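Local structure of alpha-actinin-like protein 1 (Schizosaccharomyces pombe, 5BVR) at residues F151-I165 and D213-Y227. The protein binds and organises actin filaments in the contractile ring during cytokinesis and septation, and is represented here by its N-terminal actin-binding domain. Numbering follows the deposited sequence.
Sequences FTRSWTNGLAFCALI and DRPDERSIMTYVAEY. With ZN (zinc ion), chain C.
W155 lies flat against helix 217-227, with two branched side chains on one indole face. V224 CG2 sits nearly on the normal of the six-membered ring, 3.9 Å from its centroid, while I220 CG2 covers the five-membered ring at 4.1 Å, both CH-pi contacts. A160 CB presses on the opposite face, and NE1 is tied to D150 O, which should limit both tilt and rotation of the ring. F151 packs beside W155 on the same turns of the helix: M221 CG stands over one face of its ring, 3.9 Å from the centroid, and I220 CG2 and V224 CG1 meet its edge. With SD anti to CA (chi2 179°), the M221 sulfur lies obliquely beside the same phenyl, a Met-aromatic contact.

F161 CE1 comes within 3.6 Å of Y223 CE2, the ring planes inclined at 55°. F161 also carries W155 CE3 over the centre of one face. Y227 closes this aromatic cluster: its CZ packs on F161 CD1, I165 CG1 touches its ring edge, and its OH donates to Y223 OH at 2.9 Å. A leucine replacing Y227 would probably leave the Y223 hydroxyl without that donor and open a gap beside F161 and I165.

At the other end, P215 CG rests on T152 and on T156 CG2, and a water links F151 N to E217 OE2, which also pairs with K128. D213 OD1 and a second water bind a zinc ion at 1.9 Å and 2.2 Å; that water accepts from R153 NH1, whose guanidinium has D213 O over one face.

The axes of segments 159-165 and 217-227 run almost parallel, 14° apart, with a closest approach of 11.9 Å and the W155 and F161 rings between them: the aromatic-rich core of the second calponin-homology domain in the alpha-actinin actin-binding tandem.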
ATOM      1  N   PHE A 151      -1.010  -7.901  11.260  1.00 15.46           N
ATOM      2  CA  PHE A 151      -0.222  -7.346  10.174  1.00 14.04           C
ATOM      3  C   PHE A 151       1.075  -6.718  10.673  1.00 15.09           C
ATOM      4  O   PHE A 151       1.559  -5.718  10.129  1.00 15.74           O
ATOM      5  CB  PHE A 151      -1.057  -6.324   9.395  1.00 15.42           C
ATOM      6  CG  PHE A 151      -2.186  -6.951   8.608  1.00 15.25           C
ATOM      7  CD1 PHE A 151      -1.910  -7.707   7.508  1.00 15.53           C
ATOM      8  CD2 PHE A 151      -3.497  -6.770   8.974  1.00 14.90           C
ATOM      9  CE1 PHE A 151      -2.936  -8.292   6.767  1.00 17.44           C
ATOM     10  CE2 PHE A 151      -4.524  -7.344   8.248  1.00 15.61           C
ATOM     11  CZ  PHE A 151      -4.238  -8.106   7.145  1.00 15.56           C
ATOM     12  N   THR A 152       1.637  -7.329  11.711  1.00 14.82           N
ATOM     13  CA  THR A 152       2.912  -6.882  12.263  1.00 15.77           C
ATOM     14  C   THR A 152       3.855  -8.079  12.472  1.00 13.92           C
ATOM     15  O   THR A 152       4.519  -8.523  11.532  1.00 15.35           O
ATOM     16  CB  THR A 152       2.703  -6.060  13.561  1.00 17.00           C
ATOM     17  OG1 THR A 152       1.909  -6.803  14.486  1.00 18.78           O
ATOM     18  CG2 THR A 152       1.989  -4.730  13.233  1.00 17.17           C
ATOM     19  N   ARG A 153       3.891  -8.596  13.692  1.00 15.39           N
ATOM     20  CA  ARG A 153       4.875  -9.582  14.079  1.00 15.98           C
ATOM     21  C   ARG A 153       4.737 -10.904  13.354  1.00 16.88           C
ATOM     22  O   ARG A 153       5.706 -11.652  13.284  1.00 16.77           O
ATOM     23  CB  ARG A 153       4.812  -9.794  15.591  1.00 19.40           C
ATOM     24  CG  ARG A 153       4.631  -8.473  16.338  1.00 29.37           C
ATOM     25  CD  ARG A 153       5.316  -8.426  17.632  1.00 39.48           C
ATOM     26  NE  ARG A 153       6.743  -8.590  17.450  1.00 37.13           N
ATOM     27  CZ  ARG A 153       7.581  -8.762  18.455  1.00 40.21           C
ATOM     28  NH1 ARG A 153       7.118  -8.816  19.700  1.00 52.28           N
ATOM     29  NH2 ARG A 153       8.870  -8.901  18.216  1.00 35.72           N
ATOM     30  N   SER A 154       3.552 -11.198  12.819  1.00 14.90           N
ATOM     31  CA  SER A 154       3.349 -12.448  12.083  1.00 14.40           C
ATOM     32  C   SER A 154       4.109 -12.509  10.762  1.00 15.49           C
ATOM     33  O   SER A 154       4.147 -13.557  10.134  1.00 15.26           O
ATOM     34  CB  SER A 154       1.860 -12.655  11.746  1.00 16.49           C
ATOM     35  OG  SER A 154       1.059 -12.664  12.897  1.00 19.85           O
ATOM     36  N   TRP A 155       4.662 -11.382  10.322  1.00 14.29           N
ATOM     37  CA  TRP A 155       5.296 -11.271   9.009  1.00 12.74           C
ATOM     38  C   TRP A 155       6.814 -11.076   9.025  1.00 13.44           C
ATOM     39  O   TRP A 155       7.451 -11.126   7.969  1.00 15.47           O
ATOM     40  CB  TRP A 155       4.678 -10.052   8.279  1.00 13.96           C
ATOM     41  CG  TRP A 155       3.204 -10.223   8.093  1.00 13.02           C
ATOM     42  CD1 TRP A 155       2.230  -9.873   8.961  1.00 15.21           C
ATOM     43  CD2 TRP A 155       2.554 -10.904   7.004  1.00 12.69           C
ATOM     44  NE1 TRP A 155       1.003 -10.258   8.476  1.00 14.48           N
ATOM     45  CE2 TRP A 155       1.176 -10.896   7.275  1.00 13.86           C
ATOM     46  CE3 TRP A 155       3.008 -11.504   5.823  1.00 14.08           C
ATOM     47  CZ2 TRP A 155       0.246 -11.466   6.414  1.00 13.95           C
ATOM     48  CZ3 TRP A 155       2.076 -12.067   4.957  1.00 15.00           C
ATOM     49  CH2 TRP A 155       0.714 -12.012   5.253  1.00 14.26           C
ATOM     50  N   THR A 156       7.397 -10.903  10.213  1.00 15.71           N
ATOM     51  CA  THR A 156       8.789 -10.476  10.295  1.00 16.25           C
ATOM     52  C   THR A 156       9.811 -11.587  10.071  1.00 15.36           C
ATOM     53  O   THR A 156      10.973 -11.299   9.828  1.00 17.90           O
ATOM     54  CB  THR A 156       9.070  -9.745  11.623  1.00 15.49           C
ATOM     55  OG1 THR A 156       8.849 -10.629  12.732  1.00 17.50           O
ATOM     56  CG2 THR A 156       8.185  -8.483  11.737  1.00 17.74           C
ATOM     57  N   ASN A 157       9.394 -12.846  10.079  1.00 15.10           N
ATOM     58  CA  ASN A 157      10.360 -13.928   9.830  1.00 17.84           C
ATOM     59  C   ASN A 157      10.414 -14.404   8.377  1.00 16.30           C
ATOM     60  O   ASN A 157      11.147 -15.339   8.067  1.00 18.35           O
ATOM     61  CB  ASN A 157      10.170 -15.110  10.795  1.00 19.79           C
ATOM     62  CG  ASN A 157       8.946 -15.962  10.487  1.00 19.00           C
ATOM     63  OD1 ASN A 157       8.338 -15.838   9.442  1.00 18.75           O
ATOM     64  ND2 ASN A 157       8.587 -16.839  11.401  1.00 21.58           N
ATOM     65  N   GLY A 158       9.628 -13.772   7.500  1.00 15.87           N
ATOM     66  CA  GLY A 158       9.671 -14.106   6.073  1.00 16.48           C
ATOM     67  C   GLY A 158       8.782 -15.247   5.621  1.00 18.47           C
ATOM     68  O   GLY A 158       8.481 -15.364   4.421  1.00 17.26           O
ATOM     69  N   LEU A 159       8.367 -16.098   6.548  1.00 16.10           N
ATOM     70  CA  LEU A 159       7.737 -17.362   6.153  1.00 15.53           C
ATOM     71  C   LEU A 159       6.324 -17.165   5.649  1.00 16.80           C
ATOM     72  O   LEU A 159       5.907 -17.883   4.721  1.00 16.03           O
ATOM     73  CB  LEU A 159       7.738 -18.382   7.285  1.00 17.06           C
ATOM     74  CG  LEU A 159       9.113 -18.947   7.625  1.00 19.81           C
ATOM     75  CD1 LEU A 159       9.020 -19.866   8.858  1.00 24.03           C
ATOM     76  CD2 LEU A 159       9.727 -19.686   6.443  1.00 24.75           C
ATOM     77  N   ALA A 160       5.567 -16.247   6.242  1.00 14.74           N
ATOM     78  CA  ALA A 160       4.191 -16.041   5.769  1.00 14.31           C
ATOM     79  C   ALA A 160       4.173 -15.595   4.297  1.00 16.37           C
ATOM     80  O   ALA A 160       3.355 -16.074   3.508  1.00 15.96           O
ATOM     81  CB  ALA A 160       3.425 -15.057   6.645  1.00 16.86           C
ATOM     82  N   PHE A 161       5.067 -14.673   3.924  1.00 14.55           N
ATOM     83  CA  PHE A 161       5.176 -14.248   2.536  1.00 14.98           C
ATOM     84  C   PHE A 161       5.529 -15.444   1.654  1.00 16.13           C
ATOM     85  O   PHE A 161       4.917 -15.631   0.596  1.00 17.32           O
ATOM     86  CB  PHE A 161       6.214 -13.143   2.326  1.00 15.60           C
ATOM     87  CG  PHE A 161       5.810 -11.807   2.885  1.00 14.76           C
ATOM     88  CD1 PHE A 161       4.749 -11.109   2.353  1.00 16.56           C
ATOM     89  CD2 PHE A 161       6.528 -11.228   3.916  1.00 18.30           C
ATOM     90  CE1 PHE A 161       4.382  -9.852   2.844  1.00 17.22           C
ATOM     91  CE2 PHE A 161       6.168  -9.953   4.401  1.00 16.59           C
ATOM     92  CZ  PHE A 161       5.088  -9.295   3.867  1.00 16.47           C
ATOM     93  N   CYS A 162       6.501 -16.242   2.081  1.00 15.89           N
ATOM     94  CA  CYS A 162       6.901 -17.408   1.290  1.00 15.83           C
ATOM     95  C   CYS A 162       5.770 -18.414   1.156  1.00 17.89           C
ATOM     96  O   CYS A 162       5.571 -18.981   0.074  1.00 19.01           O
ATOM     97  CB  CYS A 162       8.126 -18.098   1.877  1.00 20.75           C
ATOM     98  SG  CYS A 162       9.668 -17.149   1.690  1.00 18.67           S
ATOM     99  N   ALA A 163       5.008 -18.622   2.229  1.00 17.37           N
ATOM    100  CA  ALA A 163       3.916 -19.596   2.213  1.00 18.48           C
ATOM    101  C   ALA A 163       2.813 -19.115   1.284  1.00 17.60           C
ATOM    102  O   ALA A 163       2.229 -19.925   0.549  1.00 17.90           O
ATOM    103  CB  ALA A 163       3.370 -19.806   3.597  1.00 18.42           C
ATOM    104  N   LEU A 164       2.512 -17.815   1.305  1.00 15.16           N
ATOM    105  CA  LEU A 164       1.477 -17.294   0.415  1.00 15.08           C
ATOM    106  C   LEU A 164       1.833 -17.569  -1.031  1.00 19.73           C
ATOM    107  O   LEU A 164       0.989 -17.975  -1.809  1.00 18.86           O
ATOM    108  CB  LEU A 164       1.295 -15.796   0.629  1.00 15.18           C
ATOM    109  CG  LEU A 164       0.431 -15.349   1.799  1.00 16.84           C
ATOM    110  CD1 LEU A 164       0.453 -13.821   1.888  1.00 19.45           C
ATOM    111  CD2 LEU A 164      -0.994 -15.828   1.679  1.00 20.30           C
ATOM    112  N   ILE A 165       3.088 -17.331  -1.392  1.00 16.06           N
ATOM    113  CA  ILE A 165       3.543 -17.546  -2.757  1.00 18.19           C
ATOM    114  C   ILE A 165       3.499 -19.034  -3.096  1.00 18.47           C
ATOM    115  O   ILE A 165       2.970 -19.429  -4.143  1.00 20.33           O
ATOM    116  CB  ILE A 165       4.960 -17.005  -2.962  1.00 19.16           C
ATOM    117  CG1 ILE A 165       4.930 -15.478  -2.840  1.00 19.93           C
ATOM    118  CG2 ILE A 165       5.496 -17.401  -4.330  1.00 23.28           C
ATOM    119  CD1 ILE A 165       6.295 -14.853  -2.784  1.00 22.64           C
ATOM    120  N   ASP A 213      11.310  -5.553  15.479  1.00 19.91           N
ATOM    121  CA  ASP A 213      10.564  -5.721  16.701  1.00 20.73           C
ATOM    122  C   ASP A 213       9.191  -5.072  16.617  1.00 22.29           C
ATOM    123  O   ASP A 213       8.209  -5.665  17.009  1.00 22.44           O
ATOM    124  CB  ASP A 213      11.406  -5.106  17.834  1.00 19.57           C
ATOM    125  CG  ASP A 213      10.765  -5.216  19.191  1.00 35.31           C
ATOM    126  OD1 ASP A 213      10.331  -6.312  19.578  1.00 31.54           O
ATOM    127  OD2 ASP A 213      10.731  -4.184  19.894  1.00 32.52           O
ATOM    128  N   ARG A 214       9.114  -3.849  16.080  1.00 20.22           N
ATOM    129  CA  ARG A 214       7.828  -3.151  15.960  1.00 20.09           C
ATOM    130  C   ARG A 214       7.617  -2.661  14.526  1.00 17.39           C
ATOM    131  O   ARG A 214       7.788  -1.483  14.220  1.00 20.26           O
ATOM    132  CB  ARG A 214       7.774  -1.966  16.929  1.00 25.31           C
ATOM    133  CG  ARG A 214       7.924  -2.346  18.390  1.00 35.68           C
ATOM    134  CD  ARG A 214       7.843  -1.111  19.281  1.00 49.29           C
ATOM    135  NE  ARG A 214       8.574  -1.282  20.535  1.00 58.55           N
ATOM    136  CZ  ARG A 214       8.030  -1.661  21.690  1.00 57.84           C
ATOM    137  NH1 ARG A 214       6.729  -1.916  21.778  1.00 61.10           N
ATOM    138  NH2 ARG A 214       8.800  -1.777  22.766  1.00 53.69           N
ATOM    139  N   PRO A 215       7.256  -3.566  13.631  1.00 16.96           N
ATOM    140  CA  PRO A 215       7.120  -3.197  12.218  1.00 17.26           C
ATOM    141  C   PRO A 215       5.878  -2.341  11.992  1.00 17.98           C
ATOM    142  O   PRO A 215       4.930  -2.369  12.779  1.00 19.91           O
ATOM    143  CB  PRO A 215       6.969  -4.545  11.517  1.00 20.81           C
ATOM    144  CG  PRO A 215       6.377  -5.416  12.542  1.00 19.85           C
ATOM    145  CD  PRO A 215       6.908  -4.972  13.869  1.00 17.83           C
ATOM    146  N   ASP A 216       5.898  -1.581  10.902  1.00 17.24           N
ATOM    147  CA  ASP A 216       4.811  -0.659  10.619  1.00 18.43           C
ATOM    148  C   ASP A 216       3.616  -1.386  10.013  1.00 15.91           C
ATOM    149  O   ASP A 216       3.663  -1.845   8.870  1.00 14.22           O
ATOM    150  CB  ASP A 216       5.245   0.495   9.709  1.00 16.78           C
ATOM    151  CG  ASP A 216       4.169   1.532   9.591  1.00 18.40           C
ATOM    152  OD1 ASP A 216       3.861   2.161  10.624  1.00 19.82           O
ATOM    153  OD2 ASP A 216       3.578   1.687   8.493  1.00 16.93           O
ATOM    154  N   GLU A 217       2.522  -1.406  10.767  1.00 15.70           N
ATOM    155  CA  GLU A 217       1.316  -2.118  10.390  1.00 14.39           C
ATOM    156  C   GLU A 217       0.743  -1.638   9.062  1.00 14.30           C
ATOM    157  O   GLU A 217       0.408  -2.454   8.205  1.00 13.89           O
ATOM    158  CB  GLU A 217       0.261  -1.964  11.477  1.00 15.73           C
ATOM    159  CG  GLU A 217      -0.960  -2.851  11.232  1.00 16.19           C
ATOM    160  CD  GLU A 217      -2.029  -2.730  12.282  1.00 23.01           C
ATOM    161  OE1 GLU A 217      -2.037  -1.751  13.062  1.00 31.44           O
ATOM    162  OE2 GLU A 217      -2.887  -3.625  12.312  1.00 20.40           O
ATOM    163  N   ARG A 218       0.586  -0.333   8.900  1.00 16.27           N
ATOM    164  CA  ARG A 218      -0.031   0.167   7.674  1.00 14.05           C
ATOM    165  C   ARG A 218       0.806  -0.158   6.447  1.00 15.60           C
ATOM    166  O   ARG A 218       0.258  -0.476   5.403  1.00 15.08           O
ATOM    167  CB  ARG A 218      -0.257   1.665   7.800  1.00 14.25           C
ATOM    168  CG  ARG A 218      -1.325   1.991   8.831  1.00 16.37           C
ATOM    169  CD  ARG A 218      -1.512   3.491   9.097  1.00 20.37           C
ATOM    170  NE  ARG A 218      -2.643   3.682   9.996  1.00 21.79           N
ATOM    171  CZ  ARG A 218      -3.190   4.857  10.298  1.00 25.31           C
ATOM    172  NH1 ARG A 218      -2.716   5.986   9.780  1.00 27.10           N
ATOM    173  NH2 ARG A 218      -4.235   4.893  11.116  1.00 29.83           N
ATOM    174  N   SER A 219       2.129  -0.085   6.557  1.00 13.71           N
ATOM    175  CA  SER A 219       2.996  -0.456   5.465  1.00 14.65           C
ATOM    176  C   SER A 219       2.821  -1.931   5.072  1.00 14.42           C
ATOM    177  O   SER A 219       2.729  -2.291   3.895  1.00 14.39           O
ATOM    178  CB  SER A 219       4.449  -0.168   5.808  1.00 15.47           C
ATOM    179  OG  SER A 219       4.637   1.206   6.045  1.00 16.10           O
ATOM    180  N   ILE A 220       2.823  -2.802   6.067  1.00 14.15           N
ATOM    181  CA  ILE A 220       2.654  -4.218   5.815  1.00 12.65           C
ATOM    182  C   ILE A 220       1.305  -4.464   5.158  1.00 13.68           C
ATOM    183  O   ILE A 220       1.217  -5.193   4.162  1.00 13.65           O
ATOM    184  CB  ILE A 220       2.881  -5.078   7.085  1.00 13.38           C
ATOM    185  CG1 ILE A 220       4.367  -5.054   7.429  1.00 17.01           C
ATOM    186  CG2 ILE A 220       2.364  -6.497   6.891  1.00 16.24           C
ATOM    187  CD1 ILE A 220       4.672  -5.635   8.795  1.00 16.25           C
ATOM    188  N   MET A 221       0.240  -3.892   5.709  1.00 13.94           N
ATOM    189  CA  MET A 221      -1.080  -4.052   5.119  1.00 14.13           C
ATOM    190  C   MET A 221      -1.111  -3.608   3.661  1.00 14.67           C
ATOM    191  O   MET A 221      -1.718  -4.264   2.817  1.00 14.87           O
ATOM    192  CB  MET A 221      -2.103  -3.251   5.877  1.00 15.58           C
ATOM    193  CG  MET A 221      -2.439  -3.801   7.261  1.00 17.56           C
ATOM    194  SD  MET A 221      -3.638  -2.791   8.156  1.00 20.29           S
ATOM    195  CE  MET A 221      -4.986  -2.978   6.999  1.00 17.83           C
ATOM    196  N   THR A 222      -0.493  -2.481   3.380  1.00 13.17           N
ATOM    197  CA  THR A 222      -0.476  -1.958   2.017  1.00 13.89           C
ATOM    198  C   THR A 222       0.152  -2.973   1.062  1.00 14.50           C
ATOM    199  O   THR A 222      -0.363  -3.193  -0.053  1.00 16.30           O
ATOM    200  CB  THR A 222       0.286  -0.622   1.939  1.00 14.48           C
ATOM    201  OG1 THR A 222      -0.343   0.319   2.814  1.00 15.83           O
ATOM    202  CG2 THR A 222       0.278  -0.036   0.523  1.00 15.02           C
ATOM    203  N   TYR A 223       1.274  -3.570   1.465  1.00 13.63           N
ATOM    204  CA  TYR A 223       2.000  -4.512   0.640  1.00 14.90           C
ATOM    205  C   TYR A 223       1.233  -5.859   0.524  1.00 13.45           C
ATOM    206  O   TYR A 223       1.059  -6.390  -0.583  1.00 14.39           O
ATOM    207  CB  TYR A 223       3.427  -4.708   1.182  1.00 14.16           C
ATOM    208  CG  TYR A 223       4.250  -5.680   0.374  1.00 14.44           C
ATOM    209  CD1 TYR A 223       4.511  -5.480  -0.972  1.00 14.98           C
ATOM    210  CD2 TYR A 223       4.797  -6.792   0.966  1.00 14.49           C
ATOM    211  CE1 TYR A 223       5.263  -6.401  -1.709  1.00 15.94           C
ATOM    212  CE2 TYR A 223       5.551  -7.712   0.239  1.00 16.03           C
ATOM    213  CZ  TYR A 223       5.788  -7.513  -1.080  1.00 16.26           C
ATOM    214  OH  TYR A 223       6.515  -8.428  -1.804  1.00 16.77           O
ATOM    215  N   VAL A 224       0.741  -6.379   1.640  1.00 13.41           N
ATOM    216  CA  VAL A 224       0.028  -7.649   1.628  1.00 13.77           C
ATOM    217  C   VAL A 224      -1.237  -7.525   0.768  1.00 14.79           C
ATOM    218  O   VAL A 224      -1.615  -8.482   0.073  1.00 14.04           O
ATOM    219  CB  VAL A 224      -0.312  -8.091   3.049  1.00 13.31           C
ATOM    220  CG1 VAL A 224      -1.295  -9.268   3.037  1.00 16.22           C
ATOM    221  CG2 VAL A 224       0.959  -8.468   3.789  1.00 16.20           C
ATOM    222  N   ALA A 225      -1.897  -6.366   0.769  1.00 12.53           N
ATOM    223  CA  ALA A 225      -3.071  -6.167  -0.094  1.00 13.98           C
ATOM    224  C   ALA A 225      -2.727  -6.411  -1.569  1.00 15.56           C
ATOM    225  O   ALA A 225      -3.598  -6.851  -2.359  1.00 15.76           O
ATOM    226  CB  ALA A 225      -3.644  -4.755   0.070  1.00 14.89           C
ATOM    227  N   GLU A 226      -1.487  -6.138  -1.974  1.00 14.95           N
ATOM    228  CA  GLU A 226      -1.071  -6.398  -3.365  1.00 16.27           C
ATOM    229  C   GLU A 226      -1.137  -7.890  -3.673  1.00 17.02           C
ATOM    230  O   GLU A 226      -1.478  -8.278  -4.795  1.00 17.28           O
ATOM    231  CB  GLU A 226       0.342  -5.893  -3.684  1.00 18.27           C
ATOM    232  CG  GLU A 226       0.524  -4.378  -3.554  1.00 17.48           C
ATOM    233  CD  GLU A 226      -0.037  -3.576  -4.705  1.00 25.78           C
ATOM    234  OE1 GLU A 226      -0.394  -4.173  -5.738  1.00 26.94           O
ATOM    235  OE2 GLU A 226      -0.106  -2.335  -4.572  1.00 21.90           O
ATOM    236  N   TYR A 227      -0.792  -8.725  -2.699  1.00 14.27           N
ATOM    237  CA  TYR A 227      -0.900 -10.166  -2.862  1.00 15.54           C
ATOM    238  C   TYR A 227      -2.350 -10.589  -3.066  1.00 15.61           C
ATOM    239  O   TYR A 227      -2.665 -11.359  -3.972  1.00 15.70           O
ATOM    240  CB  TYR A 227      -0.324 -10.917  -1.656  1.00 15.84           C
ATOM    241  CG  TYR A 227       1.193 -10.922  -1.579  1.00 15.99           C
ATOM    242  CD1 TYR A 227       1.904  -9.744  -1.402  1.00 17.04           C
ATOM    243  CD2 TYR A 227       1.907 -12.101  -1.634  1.00 17.02           C
ATOM    244  CE1 TYR A 227       3.292  -9.756  -1.334  1.00 19.81           C
ATOM    245  CE2 TYR A 227       3.276 -12.119  -1.570  1.00 18.72           C
ATOM    246  CZ  TYR A 227       3.965 -10.950  -1.403  1.00 17.82           C
ATOM    247  OH  TYR A 227       5.331 -11.010  -1.342  1.00 17.53           O
TER
HETATM  248 ZN    ZN C 302       9.748  -6.318  21.404  0.81 19.48          ZN
HETATM  249  O   HOH W   1      -2.494  -6.160  12.967  1.00 23.88           O
HETATM  250  O   HOH W   2       9.283  -8.503  21.694  1.00 14.47           O